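Local coordinates for tRNA (guanine(9)-N1)-methyltransferase (PDB 4JWH), which transfers a methyl group from S-adenosyl-L-methionine to N1 of the guanine at position 9 of cytoplasmic tRNA, at residues A[127-132]-A[166-171]; A[145-150]-A[172-177]. All coordinates share one frame; numbering follows the deposited sequence. Where two conformers were deposited one is given.

Contact 1 (A[127-132]-A[166-171]); sequences QVTRCH and NNWKRY
Where the loop leading into edge strand 171-173 lies against helix 118-137, the imidazole of His132 and the indole of Trp168 form a face-to-face stack in the SPOUT-type methyltransferase domain. The two planes are only 9° apart, and the centroids of the imidazole and of the five-membered indole ring lie 3.7 Å from each other. His132 CG stands anti to the backbone N (chi1 172°), which carries the imidazole out from the helix and under the pyrrole part of the indole. Each side chain also sets its methylene over the other's ring: His132 CB is 3.9 Å from the centroid of the six-membered indole ring, and Trp168 CB is 3.8 Å from that of the imidazole, both CH-pi contacts. One helical turn earlier, Thr129 OG1 reaches the indole edge in its plane, 3.6 Å from Trp168 CH2, while its hydroxyl is bonded to the carbonyl of Cys125. Val128 CG1 meets the same rim at Trp168 CZ3, 4.0 Å away. Polar chemistry across the contact is slight: Lys169 N gives His132 NE2 a weak hydrogen bond of 3.5 Å, and the imidazole nitrogen has a stronger partner in Arg136. With an alanine here instead of Trp168, the imidazole face is likely to lose its stacking partner, and a gap to open beside Val128 and Thr129. Within the fold, Gln157 and Leu161 of helix 151-161 also touch the Trp168 side chain, Gln157 reaches Val128 as well, and strand 171-173 begins directly after the loop, so the stack sits between two helices, just ahead of the sheet edge.

Contact 2 (A[145-150]-A[172-177]); sequences FATNFG and NPTTKS
Backbone pairing between parallel strands 143-147 and 171-173 runs from Phe145 beside Asn172 to Ala146 beside Pro173, and hydrogen bonding continues into the loops beyond. Ala146 uses both its polar backbone atoms: its N donates to Asn172 O at 3.0 Å, and its O accepts from Thr174 N at 2.9 Å. Past the strand ends, Asn148 N gives Lys176 O a nearly straight bond of 2.8 Å (174° at the hydrogen), and Phe149 N binds Thr174 O. The 172-177 side is itself shaped by an ST turn, in which Thr174 OG1 accepts from Lys176 N at 3.2 Å.

Aromatic packing is supplied by Phe145, whose ring lies beneath the Asn172 side chain. Asn172 CB sits 3.7 Å from the ring centroid, over the face, in a CH-pi contact, and the amide continues across the ring with its plane 19° from it. Chi1 of -43° swings the Asn172 amide to the backbone N side, where ND2 binds Leu144 O and Glu143, which fixes its rotation above the ring.

Apolar contacts complete the set. The side chains of Thr147 and Thr174 lie side by side and point the same way, their CG2 atoms 3.8 Å apart, whereas Phe149 CD1 approaches Pro173 CB at 4.0 Å.

The pairing closes the beta-alpha-beta unit of strand 143-147, helix 151-161 and strand 171-173, with 171-173 at one edge of the sheet. Strand 105-109 hydrogen-bonds the other side of 143-147, Phe149 packs on helix 151-161, and Ser177 OG caps Glu180 N at the start of helix 178-181.

How the contacts relate
Both contacts involve the chain that follows helix 151-161 to the sheet edge, but they hold it by different means. Contact 1 is mainly a matter of side chains between helix 118-137 and an irregular loop, whereas contact 2 rests on backbone hydrogen bonds between neighbouring strands and buries more surface, 498 against 277 Å². Each is partly buried, with buried residues contributed by the helix in contact 1 and by strand 143-147 and its loop in contact 2. Their segments alternate along the chain, and the two meet where Tyr171 OH packs 4.1 Å from Phe149 CZ. Gln157 of helix 151-161 touches residues of both, making that helix their shared neighbour.

Contact 1 (A[127-132]-A[166-171])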
loop_
_atom_site.group_PDB
_atom_site.type_symbol
_atom_site.label_atom_id
_atom_site.label_comp_id
_atom_site.label_asym_id
_atom_site.label_seq_id
_atom_site.Cartn_x
_atom_site.Cartn_y
_atom_site.Cartn_z
ATOM N N GLN A 127 6.642 -4.816 7.103
ATOM C CA GLN A 127 5.582 -4.744 6.085
ATOM C C GLN A 127 5.985 -3.956 4.853
ATOM O O GLN A 127 5.627 -4.358 3.738
ATOM C CB GLN A 127 4.321 -4.178 6.695
ATOM C CG GLN A 127 3.712 -5.140 7.661
ATOM C CD GLN A 127 2.435 -4.653 8.266
ATOM O OE1 GLN A 127 1.666 -3.939 7.633
ATOM N NE2 GLN A 127 2.164 -5.086 9.487
ATOM N N VAL A 128 6.709 -2.845 5.046
ATOM C CA VAL A 128 7.233 -2.077 3.900
ATOM C C VAL A 128 8.173 -2.940 3.079
ATOM O O VAL A 128 8.119 -2.926 1.855
ATOM C CB VAL A 128 7.981 -0.777 4.332
ATOM C CG1 VAL A 128 8.795 -0.172 3.168
ATOM C CG2 VAL A 128 6.978 0.271 4.894
ATOM N N THR A 129 9.058 -3.666 3.763
ATOM C CA THR A 129 9.985 -4.599 3.093
ATOM C C THR A 129 9.223 -5.684 2.304
ATOM O O THR A 129 9.581 -5.997 1.166
ATOM C CB THR A 129 10.929 -5.246 4.128
ATOM O OG1 THR A 129 11.648 -4.220 4.826
ATOM C CG2 THR A 129 11.917 -6.229 3.472
ATOM N N ARG A 130 8.155 -6.232 2.896
ATOM C CA ARG A 130 7.344 -7.238 2.197
ATOM C C ARG A 130 6.690 -6.650 0.946
ATOM O O ARG A 130 6.552 -7.352 -0.050
ATOM C CB ARG A 130 6.310 -7.924 3.120
ATOM C CG ARG A 130 6.833 -9.234 3.764
ATOM C CD ARG A 130 5.735 -10.130 4.352
ATOM N NE ARG A 130 5.729 -10.152 5.818
ATOM C CZ ARG A 130 4.937 -10.946 6.539
ATOM N NH1 ARG A 130 4.105 -11.781 5.935
ATOM N NH2 ARG A 130 4.976 -10.913 7.863
ATOM N N CYS A 131 6.316 -5.363 0.984
ATOM C CA CYS A 131 5.717 -4.699 -0.210
ATOM C C CYS A 131 6.750 -4.656 -1.340
ATOM O O CYS A 131 6.440 -4.997 -2.491
ATOM C CB CYS A 131 5.231 -3.269 0.069
ATOM S SG CYS A 131 3.775 -3.097 1.204
ATOM N N HIS A 132 7.965 -4.224 -1.015
ATOM C CA HIS A 132 9.037 -4.291 -2.018
ATOM C C HIS A 132 9.276 -5.716 -2.532
ATOM O O HIS A 132 9.407 -5.933 -3.737
ATOM C CB HIS A 132 10.342 -3.703 -1.479
ATOM C CG HIS A 132 11.500 -3.917 -2.394
ATOM N ND1 HIS A 132 12.510 -4.815 -2.116
ATOM C CD2 HIS A 132 11.786 -3.385 -3.610
ATOM C CE1 HIS A 132 13.386 -4.801 -3.107
ATOM N NE2 HIS A 132 12.977 -3.936 -4.019
ATOM N N ASN A 166 18.720 1.015 0.270
ATOM C CA ASN A 166 19.302 1.880 -0.752
ATOM C C ASN A 166 19.571 1.136 -2.037
ATOM O O ASN A 166 19.847 1.758 -3.062
ATOM C CB ASN A 166 20.588 2.542 -0.248
ATOM C CG ASN A 166 20.354 3.420 0.953
ATOM O OD1 ASN A 166 19.398 4.189 0.994
ATOM N ND2 ASN A 166 21.214 3.305 1.946
ATOM N N ASN A 167 19.474 -0.198 -1.983
ATOM C CA ASN A 167 19.689 -1.044 -3.154
ATOM C C ASN A 167 18.393 -1.457 -3.861
ATOM O O ASN A 167 18.427 -1.893 -5.018
ATOM C CB ASN A 167 20.505 -2.291 -2.785
ATOM C CG ASN A 167 21.975 -1.970 -2.425
ATOM O OD1 ASN A 167 22.523 -0.911 -2.782
ATOM N ND2 ASN A 167 22.606 -2.892 -1.710
ATOM N N TRP A 168 17.252 -1.311 -3.168
ATOM C CA TRP A 168 15.928 -1.694 -3.713
ATOM C C TRP A 168 15.666 -1.077 -5.075
ATOM O O TRP A 168 16.174 -0.006 -5.356
ATOM C CB TRP A 168 14.816 -1.273 -2.752
ATOM C CG TRP A 168 14.726 -2.108 -1.504
ATOM C CD1 TRP A 168 15.544 -3.155 -1.134
ATOM C CD2 TRP A 168 13.789 -1.929 -0.428
ATOM N NE1 TRP A 168 15.146 -3.647 0.095
ATOM C CE2 TRP A 168 14.078 -2.913 0.550
ATOM C CE3 TRP A 168 12.738 -1.035 -0.197
ATOM C CZ2 TRP A 168 13.342 -3.037 1.721
ATOM C CZ3 TRP A 168 12.017 -1.145 0.973
ATOM C CH2 TRP A 168 12.324 -2.142 1.923
ATOM N N LYS A 169 14.875 -1.753 -5.906
ATOM C CA LYS A 169 14.481 -1.270 -7.239
ATOM C C LYS A 169 12.973 -0.907 -7.312
ATOM O O LYS A 169 12.190 -1.387 -6.493
ATOM C CB LYS A 169 14.780 -2.350 -8.281
ATOM C CG LYS A 169 16.263 -2.769 -8.329
ATOM C CD LYS A 169 16.523 -3.764 -9.458
ATOM C CE LYS A 169 17.993 -4.086 -9.564
ATOM N NZ LYS A 169 18.192 -5.045 -10.681
ATOM N N ARG A 170 12.586 -0.080 -8.291
ATOM C CA ARG A 170 11.196 0.385 -8.460
ATOM C C ARG A 170 10.638 0.908 -7.131
ATOM O O ARG A 170 9.478 0.677 -6.782
ATOM C CB ARG A 170 10.287 -0.727 -9.037
ATOM C CG ARG A 170 10.462 -0.999 -10.528
ATOM C CD ARG A 170 9.119 -1.323 -11.227
ATOM N NE ARG A 170 9.104 -0.772 -12.583
ATOM C CZ ARG A 170 8.039 -0.275 -13.219
ATOM N NH1 ARG A 170 6.825 -0.256 -12.664
ATOM N NH2 ARG A 170 8.197 0.200 -14.451
ATOM N N TYR A 171 11.490 1.611 -6.400
ATOM C CA TYR A 171 11.194 2.056 -5.059
ATOM C C TYR A 171 11.616 3.514 -4.907
ATOM O O TYR A 171 12.737 3.894 -5.237
ATOM C CB TYR A 171 11.895 1.152 -4.047
ATOM C CG TYR A 171 11.864 1.624 -2.616
ATOM C CD1 TYR A 171 13.021 2.113 -1.999
ATOM C CD2 TYR A 171 10.694 1.521 -1.851
ATOM C CE1 TYR A 171 13.000 2.533 -0.669
ATOM C CE2 TYR A 171 10.659 1.941 -0.536
ATOM C CZ TYR A 171 11.809 2.451 0.059
ATOM O OH TYR A 171 11.760 2.874 1.375
#

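Contact 2 (A[145-150]-A[172-177])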
loop_
_atom_site.group_PDB
_atom_site.type_symbol
_atom_site.label_atom_id
_atom_site.label_comp_id
_atom_site.label_asym_id
_atom_site.label_seq_id
_atom_site.Cartn_x
_atom_site.Cartn_y
_atom_site.Cartn_z
ATOM N N PHE A 145 6.112 4.014 -3.999
ATOM C CA PHE A 145 6.558 5.240 -3.358
ATOM C C PHE A 145 6.342 5.077 -1.882
ATOM O O PHE A 145 5.367 4.403 -1.450
ATOM C CB PHE A 145 5.790 6.482 -3.849
ATOM C CG PHE A 145 6.244 6.993 -5.209
ATOM C CD1 PHE A 145 6.890 8.238 -5.337
ATOM C CD2 PHE A 145 6.017 6.235 -6.347
ATOM C CE1 PHE A 145 7.299 8.713 -6.585
ATOM C CE2 PHE A 145 6.423 6.694 -7.598
ATOM C CZ PHE A 145 7.093 7.941 -7.712
ATOM N N ALA A 146 7.252 5.664 -1.110
ATOM C CA ALA A 146 7.060 5.811 0.340
ATOM C C ALA A 146 7.160 7.312 0.693
ATOM O O ALA A 146 8.269 7.896 0.726
ATOM C CB ALA A 146 8.085 5.016 1.084
ATOM N N THR A 147 6.013 7.939 0.949
ATOM C CA THR A 147 5.969 9.399 1.126
ATOM C C THR A 147 5.909 9.808 2.604
ATOM O O THR A 147 5.484 9.017 3.454
ATOM C CB THR A 147 4.805 10.053 0.290
ATOM O OG1 THR A 147 3.541 9.494 0.687
ATOM C CG2 THR A 147 5.011 9.825 -1.222
ATOM N N ASN A 148 6.297 11.045 2.898
ATOM C CA ASN A 148 6.671 11.476 4.255
ATOM C C ASN A 148 7.596 10.456 4.908
ATOM O O ASN A 148 7.467 10.191 6.085
ATOM C CB ASN A 148 5.451 11.697 5.161
ATOM C CG ASN A 148 4.678 12.952 4.812
ATOM O OD1 ASN A 148 3.638 12.884 4.172
ATOM N ND2 ASN A 148 5.173 14.099 5.256
ATOM N N PHE A 149 8.468 9.829 4.132
ATOM C CA PHE A 149 9.372 8.804 4.690
ATOM C C PHE A 149 10.490 9.430 5.528
ATOM O O PHE A 149 11.250 10.247 5.028
ATOM C CB PHE A 149 9.931 7.898 3.597
ATOM C CG PHE A 149 10.609 6.652 4.128
ATOM C CD1 PHE A 149 11.992 6.570 4.177
ATOM C CD2 PHE A 149 9.855 5.575 4.614
ATOM C CE1 PHE A 149 12.625 5.418 4.685
ATOM C CE2 PHE A 149 10.468 4.443 5.125
ATOM C CZ PHE A 149 11.859 4.365 5.172
ATOM N N GLY A 150 10.572 9.047 6.803
ATOM C CA GLY A 150 11.549 9.595 7.732
ATOM C C GLY A 150 11.312 9.102 9.142
ATOM O O GLY A 150 10.652 8.060 9.356
ATOM N N ASN A 172 10.702 4.330 -4.434
ATOM C CA ASN A 172 10.917 5.760 -4.393
ATOM C C ASN A 172 10.559 6.367 -3.031
ATOM O O ASN A 172 9.419 6.817 -2.840
ATOM C CB ASN A 172 10.112 6.426 -5.521
ATOM C CG ASN A 172 10.195 5.670 -6.843
ATOM O OD1 ASN A 172 10.969 6.038 -7.719
ATOM N ND2 ASN A 172 9.401 4.597 -6.988
ATOM N N PRO A 173 11.513 6.368 -2.074
ATOM C CA PRO A 173 11.215 7.054 -0.823
ATOM C C PRO A 173 11.386 8.573 -0.958
ATOM O O PRO A 173 12.186 9.045 -1.782
ATOM C CB PRO A 173 12.227 6.460 0.161
ATOM C CG PRO A 173 13.415 6.092 -0.716
ATOM C CD PRO A 173 12.829 5.687 -2.042
ATOM N N THR A 174 10.611 9.328 -0.185
ATOM C CA THR A 174 10.703 10.785 -0.221
ATOM C C THR A 174 10.122 11.388 1.035
ATOM O O THR A 174 9.174 10.847 1.615
ATOM C CB THR A 174 10.077 11.395 -1.519
ATOM O OG1 THR A 174 10.342 12.797 -1.551
ATOM C CG2 THR A 174 8.541 11.169 -1.599
ATOM N N THR A 175 10.709 12.495 1.482
ATOM C CA THR A 175 10.162 13.238 2.605
ATOM C C THR A 175 8.899 13.971 2.143
ATOM O O THR A 175 8.046 14.276 2.960
ATOM C CB THR A 175 11.175 14.261 3.256
ATOM O OG1 THR A 175 11.600 15.184 2.254
ATOM C CG2 THR A 175 12.389 13.552 3.811
ATOM N N LYS A 176 8.758 14.216 0.840
ATOM C CA LYS A 176 7.546 14.876 0.343
ATOM C C LYS A 176 6.318 14.049 0.698
ATOM O O LYS A 176 6.358 12.799 0.700
ATOM C CB LYS A 176 7.576 15.101 -1.181
ATOM C CG LYS A 176 8.683 16.082 -1.647
ATOM C CD LYS A 176 8.574 16.314 -3.158
ATOM C CE LYS A 176 9.508 17.411 -3.634
ATOM N NZ LYS A 176 10.936 16.953 -3.651
ATOM N N SER A 177 5.239 14.749 1.002
ATOM C CA SER A 177 3.920 14.117 1.146
ATOM C C SER A 177 3.478 13.661 -0.240
ATOM O O SER A 177 4.019 14.152 -1.245
ATOM C CB SER A 177 2.917 15.140 1.673
ATOM O OG SER A 177 2.586 16.034 0.615
#